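Local coordinates for protein protelomerase (Agrobacterium tumefaciens, PDB 4F43) that generates and protects the hairpin ends of a linear chromosome, probably by cutting and rejoining DNA strands, at residues 231-235 and 236-240. The protein carries 1 engineered substitution. Sequence-based numbering, arbitrary orientation.
Sequences DDFSS and ETRLL. With nucleotides of chain B.
Three alpha-helical i to i+4 bonds run through the DNA-facing helix 230-248 of the telomere resolvase catalytic domain: Glu236 N to Asp232 O, Thr237 N to Phe233 O and Arg238 N to Ser234 O, each 2.9 Å long. The helix then kinks: the axes of 231-235 and 236-240 diverge by 36°, and the amides of Leu239 and Leu240 find no carbonyl in the preceding turn. A water bridges the kink, donating to Ser234 O at 2.6 Å and accepting from Leu239 N at 3.2 Å.

Phe233, buried against Pro155 and Thr160 of helix 155-161, swings its ring toward the next turn because CG lies anti to the backbone N. Its CE1 side meets the CB of the short Thr237 obliquely at 4.1 Å, while Thr237 OG1 bonds to Trp225 NE1. At the other side of the ring, the edge is turned to Arg238 NH2, 3.8 Å from Phe233 CE2, with the ring and guanidinium planes almost perpendicular (85°).

Arginine suits this place by combining a long reach with a flat cation. Bends at chi2 and chi3 fold Arg238 back past Ser234, a small residue whose OG bonds to Ile230 O and lies by the guanidinium edge. C2' of DT23 of chain B lies over the rim of one guanidinium face, 3.3 Å above its plane, and another DNA phosphate also packs on this arginine. In the guanidinium plane, Arg238 NH2 donates to OP2 of DT23 of chain B at 3.0 Å, an almost straight bond of 175°.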
loop_
_atom_site.group_PDB
_atom_site.type_symbol
_atom_site.label_atom_id
_atom_site.label_comp_id
_atom_site.label_asym_id
_atom_site.label_seq_id
_atom_site.Cartn_x
_atom_site.Cartn_y
_atom_site.Cartn_z
ATOM N N ASP A 231 -1.520 4.054 -10.339
ATOM C CA ASP A 231 -0.474 4.107 -11.354
ATOM C C ASP A 231 -0.020 5.546 -11.581
ATOM O O ASP A 231 1.179 5.823 -11.683
ATOM C CB ASP A 231 -0.963 3.487 -12.664
ATOM C CG ASP A 231 -1.428 2.053 -12.490
ATOM O OD1 ASP A 231 -0.567 1.149 -12.441
ATOM O OD2 ASP A 231 -2.654 1.829 -12.402
ATOM N N ASP A 232 -0.990 6.453 -11.654
ATOM C CA ASP A 232 -0.706 7.876 -11.791
ATOM C C ASP A 232 0.142 8.364 -10.626
ATOM O O ASP A 232 1.159 9.024 -10.826
ATOM C CB ASP A 232 -2.004 8.682 -11.862
ATOM C CG ASP A 232 -2.726 8.511 -13.182
ATOM O OD1 ASP A 232 -2.045 8.354 -14.217
ATOM O OD2 ASP A 232 -3.975 8.532 -13.184
ATOM N N PHE A 233 -0.284 8.027 -9.412
ATOM C CA PHE A 233 0.446 8.392 -8.204
ATOM C C PHE A 233 1.863 7.826 -8.217
ATOM O O PHE A 233 2.815 8.499 -7.815
ATOM C CB PHE A 233 -0.303 7.902 -6.963
ATOM C CG PHE A 233 0.486 8.027 -5.692
ATOM C CD1 PHE A 233 0.615 9.251 -5.060
ATOM C CD2 PHE A 233 1.095 6.918 -5.127
ATOM C CE1 PHE A 233 1.343 9.368 -3.892
ATOM C CE2 PHE A 233 1.823 7.031 -3.958
ATOM C CZ PHE A 233 1.945 8.256 -3.339
ATOM N N SER A 234 1.990 6.586 -8.680
ATOM C CA SER A 234 3.290 5.936 -8.780
ATOM C C SER A 234 4.217 6.715 -9.707
ATOM O O SER A 234 5.264 7.206 -9.280
ATOM C CB SER A 234 3.140 4.495 -9.274
ATOM O OG SER A 234 2.448 3.699 -8.325
ATOM N N SER A 235 3.817 6.840 -10.970
ATOM C CA SER A 235 4.637 7.523 -11.969
ATOM C C SER A 235 4.917 8.982 -11.606
ATOM O O SER A 235 5.943 9.540 -11.997
ATOM C CB SER A 235 3.975 7.443 -13.348
ATOM O OG SER A 235 3.826 6.096 -13.766
ATOM N N GLU A 236 4.006 9.589 -10.852
ATOM C CA GLU A 236 4.130 10.992 -10.470
ATOM C C GLU A 236 5.088 11.213 -9.302
ATOM O O GLU A 236 5.903 12.136 -9.328
ATOM C CB GLU A 236 2.756 11.567 -10.112
ATOM C CG GLU A 236 2.780 12.998 -9.598
ATOM C CD GLU A 236 2.662 14.023 -10.707
ATOM O OE1 GLU A 236 1.548 14.552 -10.907
ATOM O OE2 GLU A 236 3.679 14.302 -11.376
ATOM N N THR A 237 4.995 10.364 -8.282
ATOM C CA THR A 237 5.635 10.665 -7.003
ATOM C C THR A 237 6.621 9.608 -6.484
ATOM O O THR A 237 7.557 9.949 -5.761
ATOM C CB THR A 237 4.564 10.952 -5.920
ATOM O OG1 THR A 237 3.593 11.866 -6.442
ATOM C CG2 THR A 237 5.187 11.549 -4.666
ATOM N N ARG A 238 6.423 8.346 -6.865
ATOM C CA ARG A 238 7.142 7.218 -6.252
ATOM C C ARG A 238 8.647 7.413 -6.033
ATOM O O ARG A 238 9.133 7.306 -4.907
ATOM C CB ARG A 238 6.910 5.924 -7.037
ATOM C CG ARG A 238 7.439 4.682 -6.337
ATOM C CD ARG A 238 6.642 4.394 -5.077
ATOM N NE ARG A 238 5.276 3.980 -5.385
ATOM C CZ ARG A 238 4.292 3.919 -4.494
ATOM N NH1 ARG A 238 4.514 4.255 -3.230
ATOM N NH2 ARG A 238 3.081 3.528 -4.868
ATOM N N LEU A 239 9.376 7.698 -7.108
ATOM C CA LEU A 239 10.831 7.827 -7.030
ATOM C C LEU A 239 11.276 9.041 -6.213
ATOM O O LEU A 239 12.258 8.971 -5.473
ATOM C CB LEU A 239 11.454 7.873 -8.430
ATOM C CG LEU A 239 11.554 6.556 -9.210
ATOM C CD1 LEU A 239 12.104 5.444 -8.325
ATOM C CD2 LEU A 239 10.219 6.155 -9.824
ATOM N N LEU A 240 10.552 10.146 -6.353
ATOM C CA LEU A 240 10.862 11.368 -5.617
ATOM C C LEU A 240 10.684 11.154 -4.116
ATOM O O LEU A 240 11.546 11.522 -3.314
ATOM C CB LEU A 240 9.974 12.518 -6.096
ATOM C CG LEU A 240 10.248 13.896 -5.494
ATOM C CD1 LEU A 240 11.657 14.355 -5.832
ATOM C CD2 LEU A 240 9.221 14.908 -5.981
ATOM P P DT B 23 0.775 2.904 -1.597
ATOM O OP1 DT B 23 0.604 3.765 -0.405
ATOM O OP2 DT B 23 0.763 3.505 -2.948
ATOM O "O5'" DT B 23 2.135 2.081 -1.437
ATOM C "C5'" DT B 23 2.437 1.436 -0.205
ATOM C "C4'" DT B 23 3.724 0.636 -0.315
ATOM O "O4'" DT B 23 3.607 -0.310 -1.410
ATOM C "C3'" DT B 23 4.981 1.454 -0.606
ATOM O "O3'" DT B 23 6.064 0.967 0.181
ATOM C "C2'" DT B 23 5.224 1.211 -2.090
ATOM C "C1'" DT B 23 4.785 -0.242 -2.186
ATOM N N1 DT B 23 4.502 -0.715 -3.571
ATOM C C2 DT B 23 5.300 -1.702 -4.099
ATOM O O2 DT B 23 6.225 -2.206 -3.491
ATOM N N3 DT B 23 4.973 -2.081 -5.372
ATOM C C4 DT B 23 3.954 -1.589 -6.161
ATOM O O4 DT B 23 3.755 -2.009 -7.299
ATOM C C5 DT B 23 3.154 -0.556 -5.549
ATOM C C7 DT B 23 2.014 0.065 -6.301
ATOM C C6 DT B 23 3.463 -0.175 -4.302
HETATM O O HOH W 1 7.524 8.366 -9.657
#